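Local coordinates for protein DNA primase (Aquifex aeolicus, PDB 2AU3) that synthesises the short RNA primers from which DNA polymerase starts during DNA replication, and binds a zinc ion in its N-terminal domain, at residues K305-S313 with E369-I377. Residues are numbered along the deposited sequence; the frame is centred on the assembly and turned at random.
Sequences KSAIPLLLS and EFRYYLGFI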
# COMPACT_ATOMS: atom_id res chain seq x y z
N LYS A 305 -12.35 15.83 -8.50
CA LYS A 305 -12.61 17.20 -8.06
C LYS A 305 -12.66 17.36 -6.54
O LYS A 305 -12.19 18.36 -6.01
CB LYS A 305 -13.88 17.75 -8.72
CG LYS A 305 -13.69 18.00 -10.23
CD LYS A 305 -15.02 18.13 -10.97
CE LYS A 305 -14.85 17.80 -12.44
NZ LYS A 305 -15.20 18.93 -13.35
N SER A 306 -13.23 16.39 -5.84
CA SER A 306 -13.18 16.39 -4.37
C SER A 306 -11.76 16.24 -3.81
O SER A 306 -11.45 16.76 -2.73
CB SER A 306 -14.09 15.31 -3.79
OG SER A 306 -15.40 15.47 -4.32
N ALA A 307 -10.91 15.50 -4.50
CA ALA A 307 -9.57 15.20 -3.96
C ALA A 307 -8.56 16.32 -4.23
O ALA A 307 -7.61 16.51 -3.46
CB ALA A 307 -9.06 13.85 -4.51
N ILE A 308 -8.77 17.05 -5.31
CA ILE A 308 -7.83 18.07 -5.77
C ILE A 308 -7.52 19.17 -4.73
O ILE A 308 -6.36 19.47 -4.51
CB ILE A 308 -8.33 18.69 -7.12
CG1 ILE A 308 -8.11 17.72 -8.27
CG2 ILE A 308 -7.62 19.99 -7.39
CD1 ILE A 308 -8.80 18.10 -9.62
N PRO A 309 -8.53 19.76 -4.09
CA PRO A 309 -8.26 20.75 -3.05
C PRO A 309 -7.44 20.19 -1.88
O PRO A 309 -6.68 20.93 -1.27
CB PRO A 309 -9.67 21.13 -2.58
CG PRO A 309 -10.51 20.88 -3.81
CD PRO A 309 -9.98 19.57 -4.28
N LEU A 310 -7.63 18.92 -1.54
CA LEU A 310 -6.80 18.33 -0.48
C LEU A 310 -5.34 18.28 -0.91
O LEU A 310 -4.44 18.56 -0.11
CB LEU A 310 -7.26 16.93 -0.07
CG LEU A 310 -8.77 16.69 0.07
CD1 LEU A 310 -9.00 15.22 0.39
CD2 LEU A 310 -9.40 17.58 1.13
N LEU A 311 -5.11 17.93 -2.18
CA LEU A 311 -3.75 17.90 -2.72
C LEU A 311 -3.14 19.31 -2.80
O LEU A 311 -1.99 19.53 -2.39
CB LEU A 311 -3.72 17.17 -4.08
CG LEU A 311 -4.11 15.68 -3.98
CD1 LEU A 311 -4.28 15.09 -5.34
CD2 LEU A 311 -3.04 14.89 -3.20
N LEU A 312 -3.92 20.25 -3.34
CA LEU A 312 -3.48 21.65 -3.40
C LEU A 312 -3.10 22.18 -2.01
O LEU A 312 -2.03 22.76 -1.86
CB LEU A 312 -4.51 22.55 -4.11
CG LEU A 312 -4.77 22.22 -5.58
CD1 LEU A 312 -5.93 23.06 -6.14
CD2 LEU A 312 -3.49 22.39 -6.44
N SER A 313 -3.94 21.93 -1.00
CA SER A 313 -3.68 22.41 0.36
C SER A 313 -2.36 21.86 0.91
O SER A 313 -1.67 22.55 1.66
CB SER A 313 -4.81 22.02 1.30
OG SER A 313 -6.04 22.49 0.81
N GLU A 369 -14.38 27.50 -11.47
CA GLU A 369 -13.50 26.41 -11.08
C GLU A 369 -12.13 26.95 -10.74
O GLU A 369 -11.59 26.67 -9.68
CB GLU A 369 -13.36 25.39 -12.22
CG GLU A 369 -14.40 24.28 -12.21
CD GLU A 369 -13.89 23.01 -12.89
OE1 GLU A 369 -13.46 23.09 -14.07
OE2 GLU A 369 -13.93 21.93 -12.24
N PHE A 370 -11.59 27.75 -11.64
CA PHE A 370 -10.28 28.37 -11.46
C PHE A 370 -10.17 29.13 -10.13
O PHE A 370 -9.23 28.91 -9.36
CB PHE A 370 -9.98 29.32 -12.62
CG PHE A 370 -8.58 29.88 -12.60
CD1 PHE A 370 -7.53 29.18 -13.18
CD2 PHE A 370 -8.32 31.13 -12.06
CE1 PHE A 370 -6.24 29.71 -13.18
CE2 PHE A 370 -7.04 31.66 -12.06
CZ PHE A 370 -6.00 30.94 -12.61
N ARG A 371 -11.13 30.01 -9.87
CA ARG A 371 -11.09 30.80 -8.65
C ARG A 371 -11.30 29.91 -7.43
O ARG A 371 -10.69 30.14 -6.41
CB ARG A 371 -12.07 31.97 -8.71
CG ARG A 371 -13.32 31.81 -7.87
CD ARG A 371 -14.46 32.81 -8.21
NE ARG A 371 -14.42 33.99 -7.35
CZ ARG A 371 -15.45 34.79 -7.11
NH1 ARG A 371 -16.63 34.57 -7.68
NH2 ARG A 371 -15.29 35.84 -6.31
N TYR A 372 -12.14 28.89 -7.55
CA TYR A 372 -12.28 27.90 -6.48
C TYR A 372 -10.96 27.14 -6.19
O TYR A 372 -10.52 27.08 -5.05
CB TYR A 372 -13.41 26.94 -6.81
CG TYR A 372 -13.53 25.73 -5.92
CD1 TYR A 372 -14.18 25.81 -4.68
CD2 TYR A 372 -13.05 24.50 -6.33
CE1 TYR A 372 -14.31 24.69 -3.87
CE2 TYR A 372 -13.18 23.38 -5.53
CZ TYR A 372 -13.80 23.48 -4.30
OH TYR A 372 -13.91 22.36 -3.51
N TYR A 373 -10.33 26.57 -7.20
CA TYR A 373 -9.07 25.85 -6.96
C TYR A 373 -7.97 26.76 -6.45
O TYR A 373 -7.18 26.38 -5.59
CB TYR A 373 -8.58 25.12 -8.20
CG TYR A 373 -9.39 23.92 -8.52
CD1 TYR A 373 -9.72 23.01 -7.53
CD2 TYR A 373 -9.90 23.73 -9.81
CE1 TYR A 373 -10.52 21.91 -7.80
CE2 TYR A 373 -10.68 22.63 -10.11
CZ TYR A 373 -10.99 21.72 -9.10
OH TYR A 373 -11.77 20.63 -9.37
N LEU A 374 -7.93 27.96 -7.00
CA LEU A 374 -6.97 28.98 -6.57
C LEU A 374 -6.97 29.22 -5.07
O LEU A 374 -5.91 29.55 -4.50
CB LEU A 374 -7.25 30.30 -7.28
CG LEU A 374 -6.00 31.06 -7.74
CD1 LEU A 374 -5.14 30.19 -8.61
CD2 LEU A 374 -6.34 32.38 -8.43
N GLY A 375 -8.13 29.06 -4.43
CA GLY A 375 -8.28 29.35 -3.02
C GLY A 375 -7.63 28.32 -2.11
O GLY A 375 -7.68 28.45 -0.88
N PHE A 376 -7.02 27.28 -2.69
CA PHE A 376 -6.36 26.22 -1.90
C PHE A 376 -4.82 26.27 -2.01
O PHE A 376 -4.10 25.46 -1.39
CB PHE A 376 -6.91 24.83 -2.28
CG PHE A 376 -8.39 24.66 -2.05
CD1 PHE A 376 -8.90 24.46 -0.76
CD2 PHE A 376 -9.29 24.70 -3.11
CE1 PHE A 376 -10.28 24.31 -0.54
CE2 PHE A 376 -10.67 24.51 -2.90
CZ PHE A 376 -11.17 24.33 -1.62
N ILE A 377 -4.34 27.22 -2.80
CA ILE A 377 -2.91 27.46 -2.99
C ILE A 377 -2.39 28.24 -1.80
O ILE A 377 -2.84 29.35 -1.54
CB ILE A 377 -2.69 28.28 -4.31
CG1 ILE A 377 -3.10 27.45 -5.53
CG2 ILE A 377 -1.24 28.74 -4.49
CD1 ILE A 377 -2.69 25.99 -5.42
O HOH W 1 -13.86 20.07 -5.23
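F376 and Y373 reach P309 and its helix neighbours through similar first torsions: in both, CG stands anti to the carbonyl carbon, with chi1 at -60° in F376. The F376 ring is thereby laid alongside the pyrrolidine of P309, whose CB sits 3.5 Å from the ring centroid and 7° off the ring normal, a CH-pi contact centred on the face. At the edge of the same ring, in its plane, lies CE1 of Y372, from the same segment 369-377; CE2 of F376 in turn rests over the rim of one face of the Y372 ring. Y373 is a knob in the hole formed by K305, I308, P309 and L312. Its CE1 meets CG2 of I308 at 3.5 Å, its OH reaches CG of K305, and its CB is 3.9 Å from CD1 of L312, whose other branch, CD2, touches CD1 of I377.

Polar contacts are sparse. NZ of K305 and OE2 of E369, 3.4 Å apart, form a salt bridge whose hydrogen bond is weak. A water between O of K305 and OH of Y372 is a doubtful bridge, because its distance to O of K305 is too short. O of P309 is gripped within its own helix by N and OG of S313, which arrive from opposite faces of the carbonyl plane; the OG bond measures 2.7 Å.

The axes of 305-313 and 369-374 come within 10.7 Å at 42°, closing to a CA distance of 5.2 Å between S313 and F376 near the type I beta turn from L374 to I377. Behind the seam, I308 and L312 also pack on V318 of the edge strand 317-321. Helix 298-313 thus docks the DnaG helical domain onto the Toprim fold of this DnaG-family primase.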